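Local atomic coordinates of putidaredoxin reductase (Pseudomonas putida, PDB entry 1Q1R), a protein that probably passes electrons from NADH through its bound FAD to the iron-sulfur protein putidaredoxin, which supplies the cytochrome P450cam monooxygenase. Residues A20-R24 with A72-Q76; I41-P47 with S61-P67. All blocks are in the same frame, centred on the assembly; numbering follows the deposited sequence.

Contact 1 (A20-R24 with A72-Q76); sequences AFGLR and AQNIQ
Arg-24 and Phe-21, on the first helix of the FAD-binding Rossmann-like domain, meet Gln-73, Asn-74 and Ile-75 where helix 67-72 ends in a Schellman motif, with Asn-74 at positive phi as its C-prime residue, and the chain turns into edge strand 75-78. Two carbonyls of that turn are gripped by one guanidinium group. Arg-24 NE donates to Gln-73 O at 2.9 Å, arriving nearly in line with the C=O bond. Arg-24 NH2 donates to Asn-74 O at 2.9 Å from above the carbonyl plane, and both bonds are bent. CG of Arg-24 stands opposite its own backbone N (chi1 -166°), and the chain then folds at chi2 and chi3, bringing the guanidinium edge round to the turn and CG to 3.3 Å from Gln-73 OE1. A leucine here has no donors for the carbonyls of Gln-73 and Asn-74, and the turn would probably be less firmly tied to the helix. The apolar half depends on Ile-75 CD1, which sits almost on the ring normal of Phe-21, 3.6 Å from the centroid, in a CH-pi contact, and also reaches Ala-20 CB at 3.7 Å. A water donates to both Phe-21 O and Gln-73 OE1, bridging the helix and the turn beside partly exposed Gln-73. Arg-24 NH1 is held by the carbonyls of Trp-28 and Gly-30, just ahead of strand 31-35. Ala-20 and Ile-75 both rest on Leu-34 of that strand, so helix 14-25 packs across strands 31-35 and 75-78 of the parallel sheet.

Contact 2 (I41-P47 with S61-P67); sequences IPHHLPP and SLYLRTP. With FAD (flavin-adenine dinucleotide), chain C.
His-44 and Leu-64 form the close-packed centre of a pairing between two parts of one long connection, the first of which continues into the FAD pocket. Leu-64 CD2 lies over the imidazole of His-44, 3.5 Å from its centroid, in a CH-pi contact. Backbone bonds bracket the single bridge between His-43 and Tyr-63: His-44 N donates to Leu-62 O at 2.8 Å in the carbonyl plane. Leu-64 N donates to Pro-42 O at 3.0 Å from above the Pro-42 carbonyl plane. Leu-62 CD2 closes against Pro-47 CB at 3.6 Å. The Ile-41 end is looser. With CG1 beside the backbone N (chi1 -62°), Ile-41 carries CD1 to the phenol end of Tyr-63, 3.8 Å from CZ, and to exposed Pro-67. Water supplements the direct bonds: one molecule donates to Pro-42 O and Arg-65 O; on the His-44 side a second, in the ring plane, bridges His-44 NE2 and Leu-64 O. Beyond the pairing, Leu-45 and Pro-46 line the flavin pocket, Pro-46 CA standing 3.5 Å from FAD N5. Pro-42 and Leu-64 face Val-17 of helix 14-25, Pro-42 also touches Tyr-70 of helix 67-72, and Leu-62 and His-43 lean on Leu-136 of helix 136-144.

Overall arrangement
Helix 14-25 supplies one segment of contact 1, and side chains of contact 2 pack against it. Contact 1 is partly buried and joins that helix to the turn before the sheet's edge strand; contact 2 is a surface contact, though closer to the centre of the chain, and pairs two parts of the long connection between strand 31-35 and helix 67-72. Their centres are about 16 Å apart, and they meet where Phe-21 takes a cation-pi contact from Arg-65. Guanidinium-to-carbonyl bonds mark contact 1, backbone-to-backbone bonds contact 2, and both have bridging water. In each, a methyl of a branched aliphatic side chain (Ile-75 in one, Leu-64 in the other) covers a ring face.

Contact 1 (A20-R24 with A72-Q76)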
loop_
_atom_site.group_PDB
_atom_site.type_symbol
_atom_site.label_atom_id
_atom_site.label_comp_id
_atom_site.label_asym_id
_atom_site.label_seq_id
_atom_site.Cartn_x
_atom_site.Cartn_y
_atom_site.Cartn_z
ATOM N N ALA A 20 -3.298 13.583 12.356
ATOM C CA ALA A 20 -3.476 15.004 12.633
ATOM C C ALA A 20 -4.948 15.408 12.744
ATOM O O ALA A 20 -5.374 15.949 13.769
ATOM C CB ALA A 20 -2.782 15.835 11.551
ATOM N N PHE A 21 -5.723 15.155 11.693
ATOM C CA PHE A 21 -7.135 15.515 11.708
ATOM C C PHE A 21 -7.956 14.650 12.655
ATOM O O PHE A 21 -8.942 15.116 13.223
ATOM C CB PHE A 21 -7.726 15.464 10.296
ATOM C CG PHE A 21 -7.303 16.616 9.427
ATOM C CD1 PHE A 21 -6.117 16.563 8.705
ATOM C CD2 PHE A 21 -8.064 17.778 9.378
ATOM C CE1 PHE A 21 -5.695 17.651 7.949
ATOM C CE2 PHE A 21 -7.651 18.871 8.625
ATOM C CZ PHE A 21 -6.464 18.808 7.910
ATOM N N GLY A 22 -7.553 13.395 12.825
ATOM C CA GLY A 22 -8.272 12.515 13.726
ATOM C C GLY A 22 -8.127 13.048 15.138
ATOM O O GLY A 22 -9.083 13.084 15.915
ATOM N N LEU A 23 -6.911 13.473 15.456
ATOM C CA LEU A 23 -6.582 14.028 16.759
ATOM C C LEU A 23 -7.493 15.211 17.076
ATOM O O LEU A 23 -8.141 15.247 18.120
ATOM C CB LEU A 23 -5.122 14.481 16.752
ATOM C CG LEU A 23 -4.171 14.003 17.847
ATOM C CD1 LEU A 23 -4.477 12.577 18.250
ATOM C CD2 LEU A 23 -2.745 14.123 17.328
ATOM N N ARG A 24 -7.550 16.171 16.160
ATOM C CA ARG A 24 -8.373 17.358 16.351
ATOM C C ARG A 24 -9.865 17.035 16.312
ATOM O O ARG A 24 -10.694 17.839 16.741
ATOM C CB ARG A 24 -8.049 18.402 15.279
ATOM C CG ARG A 24 -8.594 19.779 15.594
ATOM C CD ARG A 24 -7.885 20.373 16.803
ATOM N NE ARG A 24 -6.577 20.921 16.457
ATOM C CZ ARG A 24 -5.648 21.258 17.346
ATOM N NH1 ARG A 24 -5.876 21.097 18.642
ATOM N NH2 ARG A 24 -4.499 21.777 16.941
ATOM N N ALA A 72 -8.099 25.967 9.401
ATOM C CA ALA A 72 -9.329 25.881 10.183
ATOM C C ALA A 72 -9.216 24.953 11.389
ATOM O O ALA A 72 -9.651 25.300 12.482
ATOM C CB ALA A 72 -10.482 25.432 9.287
ATOM N N GLN A 73 -8.643 23.770 11.191
ATOM C CA GLN A 73 -8.487 22.812 12.279
ATOM C C GLN A 73 -7.233 23.101 13.092
ATOM O O GLN A 73 -6.859 22.334 13.981
ATOM C CB GLN A 73 -8.433 21.384 11.729
ATOM C CG GLN A 73 -9.756 20.900 11.165
ATOM C CD GLN A 73 -10.876 20.983 12.184
ATOM O OE1 GLN A 73 -10.796 20.388 13.262
ATOM N NE2 GLN A 73 -11.924 21.724 11.850
ATOM N N ASN A 74 -6.590 24.217 12.775
ATOM C CA ASN A 74 -5.383 24.639 13.467
ATOM C C ASN A 74 -4.302 23.558 13.482
ATOM O O ASN A 74 -3.766 23.207 14.535
ATOM C CB ASN A 74 -5.725 25.058 14.900
ATOM C CG ASN A 74 -4.837 26.177 15.404
ATOM O OD1 ASN A 74 -3.626 26.007 15.567
ATOM N ND2 ASN A 74 -5.438 27.337 15.646
ATOM N N ILE A 75 -3.997 23.025 12.303
ATOM C CA ILE A 75 -2.958 22.014 12.165
ATOM C C ILE A 75 -1.841 22.668 11.364
ATOM O O ILE A 75 -2.044 23.077 10.221
ATOM C CB ILE A 75 -3.465 20.760 11.413
ATOM C CG1 ILE A 75 -4.524 20.044 12.257
ATOM C CG2 ILE A 75 -2.296 19.823 11.110
ATOM C CD1 ILE A 75 -5.070 18.777 11.623
ATOM N N GLN A 76 -0.668 22.785 11.974
ATOM C CA GLN A 76 0.466 23.409 11.311
ATOM C C GLN A 76 1.140 22.429 10.360
ATOM O O GLN A 76 1.607 21.368 10.771
ATOM C CB GLN A 76 1.468 23.908 12.355
ATOM C CG GLN A 76 0.835 24.800 13.415
ATOM C CD GLN A 76 1.818 25.209 14.492
ATOM O OE1 GLN A 76 2.801 25.902 14.220
ATOM N NE2 GLN A 76 1.562 24.778 15.723
HETATM O O HOH W 1 -10.592 17.243 12.295
#

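Contact 2 (I41-P47 with S61-P67)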
loop_
_atom_site.group_PDB
_atom_site.type_symbol
_atom_site.label_atom_id
_atom_site.label_comp_id
_atom_site.label_asym_id
_atom_site.label_seq_id
_atom_site.Cartn_x
_atom_site.Cartn_y
_atom_site.Cartn_z
ATOM N N ILE A 41 0.943 19.547 -1.488
ATOM C CA ILE A 41 -0.154 19.477 -0.528
ATOM C C ILE A 41 -0.485 17.985 -0.379
ATOM O O ILE A 41 -0.591 17.277 -1.377
ATOM C CB ILE A 41 -1.390 20.221 -1.075
ATOM C CG1 ILE A 41 -1.052 21.701 -1.267
ATOM C CG2 ILE A 41 -2.577 20.048 -0.129
ATOM C CD1 ILE A 41 -1.980 22.418 -2.224
ATOM N N PRO A 42 -0.633 17.489 0.863
ATOM C CA PRO A 42 -0.947 16.066 1.065
ATOM C C PRO A 42 -2.037 15.563 0.117
ATOM O O PRO A 42 -3.085 16.192 -0.032
ATOM C CB PRO A 42 -1.348 16.015 2.533
ATOM C CG PRO A 42 -0.385 17.024 3.143
ATOM C CD PRO A 42 -0.473 18.182 2.156
ATOM N N HIS A 43 -1.785 14.425 -0.523
ATOM C CA HIS A 43 -2.738 13.880 -1.486
ATOM C C HIS A 43 -2.864 12.359 -1.427
ATOM O O HIS A 43 -1.981 11.670 -0.917
ATOM C CB HIS A 43 -2.302 14.254 -2.898
ATOM C CG HIS A 43 -0.987 13.649 -3.284
ATOM N ND1 HIS A 43 0.220 14.249 -2.999
ATOM C CD2 HIS A 43 -0.689 12.456 -3.848
ATOM C CE1 HIS A 43 1.207 13.450 -3.365
ATOM N NE2 HIS A 43 0.683 12.355 -3.883
ATOM N N HIS A 44 -3.962 11.849 -1.985
ATOM C CA HIS A 44 -4.221 10.411 -2.046
ATOM C C HIS A 44 -3.188 9.778 -2.976
ATOM O O HIS A 44 -2.702 10.427 -3.908
ATOM C CB HIS A 44 -5.616 10.143 -2.624
ATOM C CG HIS A 44 -6.740 10.618 -1.757
ATOM N ND1 HIS A 44 -7.170 9.923 -0.648
ATOM C CD2 HIS A 44 -7.519 11.725 -1.832
ATOM C CE1 HIS A 44 -8.167 10.580 -0.077
ATOM N NE2 HIS A 44 -8.399 11.676 -0.777
ATOM N N LEU A 45 -2.869 8.511 -2.728
ATOM C CA LEU A 45 -1.918 7.781 -3.555
ATOM C C LEU A 45 -2.575 6.842 -4.574
ATOM O O LEU A 45 -2.133 6.764 -5.722
ATOM C CB LEU A 45 -0.967 6.967 -2.668
ATOM C CG LEU A 45 0.461 7.478 -2.477
ATOM C CD1 LEU A 45 0.483 8.995 -2.436
ATOM C CD2 LEU A 45 1.055 6.861 -1.214
ATOM N N PRO A 46 -3.635 6.116 -4.170
ATOM C CA PRO A 46 -4.308 5.186 -5.090
ATOM C C PRO A 46 -4.605 5.687 -6.503
ATOM O O PRO A 46 -4.438 4.947 -7.468
ATOM C CB PRO A 46 -5.572 4.799 -4.326
ATOM C CG PRO A 46 -5.084 4.796 -2.902
ATOM C CD PRO A 46 -4.264 6.073 -2.835
ATOM N N PRO A 47 -5.044 6.949 -6.648
ATOM C CA PRO A 47 -5.343 7.460 -7.990
ATOM C C PRO A 47 -4.116 7.520 -8.903
ATOM O O PRO A 47 -4.256 7.553 -10.123
ATOM C CB PRO A 47 -5.905 8.857 -7.717
ATOM C CG PRO A 47 -6.507 8.738 -6.346
ATOM C CD PRO A 47 -5.458 7.919 -5.614
ATOM N N SER A 61 -8.711 17.066 -7.074
ATOM C CA SER A 61 -9.395 15.920 -6.491
ATOM C C SER A 61 -8.460 15.031 -5.665
ATOM O O SER A 61 -8.921 14.227 -4.854
ATOM C CB SER A 61 -10.074 15.088 -7.591
ATOM O OG SER A 61 -9.134 14.404 -8.395
ATOM N N LEU A 62 -7.152 15.187 -5.849
ATOM C CA LEU A 62 -6.185 14.376 -5.109
ATOM C C LEU A 62 -5.942 14.791 -3.651
ATOM O O LEU A 62 -5.498 13.976 -2.847
ATOM C CB LEU A 62 -4.838 14.359 -5.835
ATOM C CG LEU A 62 -4.748 13.802 -7.257
ATOM C CD1 LEU A 62 -3.312 13.958 -7.754
ATOM C CD2 LEU A 62 -5.172 12.347 -7.292
ATOM N N TYR A 63 -6.212 16.049 -3.310
ATOM C CA TYR A 63 -5.983 16.530 -1.946
ATOM C C TYR A 63 -6.661 15.664 -0.886
ATOM O O TYR A 63 -7.840 15.322 -1.012
ATOM C CB TYR A 63 -6.489 17.972 -1.791
ATOM C CG TYR A 63 -5.845 18.999 -2.703
ATOM C CD1 TYR A 63 -6.467 20.229 -2.935
ATOM C CD2 TYR A 63 -4.619 18.755 -3.327
ATOM C CE1 TYR A 63 -5.888 21.194 -3.766
ATOM C CE2 TYR A 63 -4.027 19.715 -4.163
ATOM C CZ TYR A 63 -4.669 20.930 -4.376
ATOM O OH TYR A 63 -4.098 21.880 -5.203
ATOM N N LEU A 64 -5.912 15.311 0.158
ATOM C CA LEU A 64 -6.464 14.522 1.253
ATOM C C LEU A 64 -7.476 15.416 1.966
ATOM O O LEU A 64 -8.559 14.970 2.353
ATOM C CB LEU A 64 -5.357 14.106 2.230
ATOM C CG LEU A 64 -4.307 13.112 1.722
ATOM C CD1 LEU A 64 -3.362 12.745 2.864
ATOM C CD2 LEU A 64 -4.993 11.861 1.182
ATOM N N ARG A 65 -7.097 16.681 2.130
ATOM C CA ARG A 65 -7.935 17.705 2.760
ATOM C C ARG A 65 -7.645 19.012 2.028
ATOM O O ARG A 65 -6.521 19.224 1.578
ATOM C CB ARG A 65 -7.555 17.891 4.228
ATOM C CG ARG A 65 -7.578 16.631 5.052
ATOM C CD ARG A 65 -8.979 16.253 5.475
ATOM N NE ARG A 65 -8.944 15.013 6.245
ATOM C CZ ARG A 65 -9.767 14.727 7.246
ATOM N NH1 ARG A 65 -10.704 15.600 7.608
ATOM N NH2 ARG A 65 -9.642 13.574 7.891
ATOM N N THR A 66 -8.640 19.885 1.905
ATOM C CA THR A 66 -8.417 21.162 1.234
ATOM C C THR A 66 -7.378 21.936 2.038
ATOM O O THR A 66 -7.238 21.727 3.242
ATOM C CB THR A 66 -9.704 22.011 1.159
ATOM O OG1 THR A 66 -10.183 22.268 2.485
ATOM C CG2 THR A 66 -10.779 21.289 0.366
ATOM N N PRO A 67 -6.629 22.836 1.380
ATOM C CA PRO A 67 -5.603 23.630 2.065
ATOM C C PRO A 67 -6.130 24.441 3.248
ATOM O O PRO A 67 -5.429 24.606 4.247
ATOM C CB PRO A 67 -5.058 24.517 0.950
ATOM C CG PRO A 67 -5.189 23.639 -0.255
ATOM C CD PRO A 67 -6.575 23.059 -0.075
HETATM P PA FAD C . 3.683 7.564 2.779
HETATM O O1A FAD C . 4.965 7.084 2.210
HETATM O O2A FAD C . 2.550 7.814 1.858
HETATM O O5B FAD C . 3.942 8.904 3.617
HETATM C C5B FAD C . 5.126 9.090 4.401
HETATM C C4B FAD C . 5.657 10.515 4.168
HETATM O O4B FAD C . 6.619 10.869 5.225
HETATM C C3B FAD C . 6.434 10.603 2.846
HETATM O O3B FAD C . 6.181 11.876 2.235
HETATM C C2B FAD C . 7.874 10.541 3.290
HETATM O O2B FAD C . 8.718 11.204 2.344
HETATM C C1B FAD C . 7.824 11.335 4.579
HETATM N N9A FAD C . 9.030 11.182 5.439
HETATM C C8A FAD C . 9.693 10.042 5.707
HETATM N N7A FAD C . 10.735 10.320 6.500
HETATM C C5A FAD C . 10.731 11.630 6.734
HETATM C C6A FAD C . 11.557 12.483 7.469
HETATM N N6A FAD C . 12.618 12.001 8.113
HETATM N N1A FAD C . 11.274 13.809 7.511
HETATM C C2A FAD C . 10.216 14.310 6.857
HETATM N N3A FAD C . 9.414 13.507 6.144
HETATM C C4A FAD C . 9.650 12.175 6.068
HETATM N N1 FAD C . -3.451 1.140 -0.910
HETATM C C2 FAD C . -4.739 0.593 -0.963
HETATM O O2 FAD C . -5.283 0.199 0.067
HETATM N N3 FAD C . -5.405 0.511 -2.199
HETATM C C4 FAD C . -4.778 0.984 -3.376
HETATM O O4 FAD C . -5.390 0.947 -4.442
HETATM C C4X FAD C . -3.485 1.530 -3.320
HETATM N N5 FAD C . -2.892 2.038 -4.439
HETATM C C5X FAD C . -1.668 2.640 -4.406
HETATM C C6 FAD C . -1.105 3.177 -5.582
HETATM C C7 FAD C . 0.152 3.824 -5.543
HETATM C C7M FAD C . 0.760 4.370 -6.849
HETATM C C8 FAD C . 0.847 3.940 -4.312
HETATM C C8M FAD C . 2.202 4.659 -4.225
HETATM C C9 FAD C . 0.285 3.404 -3.140
HETATM C C9A FAD C . -0.968 2.753 -3.181
HETATM N N10 FAD C . -1.559 2.219 -2.004
HETATM C C10 FAD C . -2.828 1.609 -2.079
HETATM C "C1'" FAD C . -0.839 2.288 -0.695
HETATM C "C2'" FAD C . -1.408 3.411 0.176
HETATM O "O2'" FAD C . -1.494 4.608 -0.603
HETATM C "C3'" FAD C . -0.525 3.649 1.415
HETATM O "O3'" FAD C . -0.368 2.412 2.122
HETATM C "C4'" FAD C . -1.159 4.696 2.340
HETATM O "O4'" FAD C . -1.323 5.926 1.629
HETATM C "C5'" FAD C . -0.306 4.960 3.593
HETATM O "O5'" FAD C . 0.906 5.670 3.289
HETATM P P FAD C . 1.765 6.294 4.508
HETATM O O1P FAD C . 1.191 7.613 4.848
HETATM O O2P FAD C . 1.839 5.273 5.577
HETATM O O3P FAD C . 3.257 6.462 3.891
HETATM O O HOH W 2 -4.262 17.999 1.811
HETATM O O HOH W 3 -10.159 13.530 0.286
#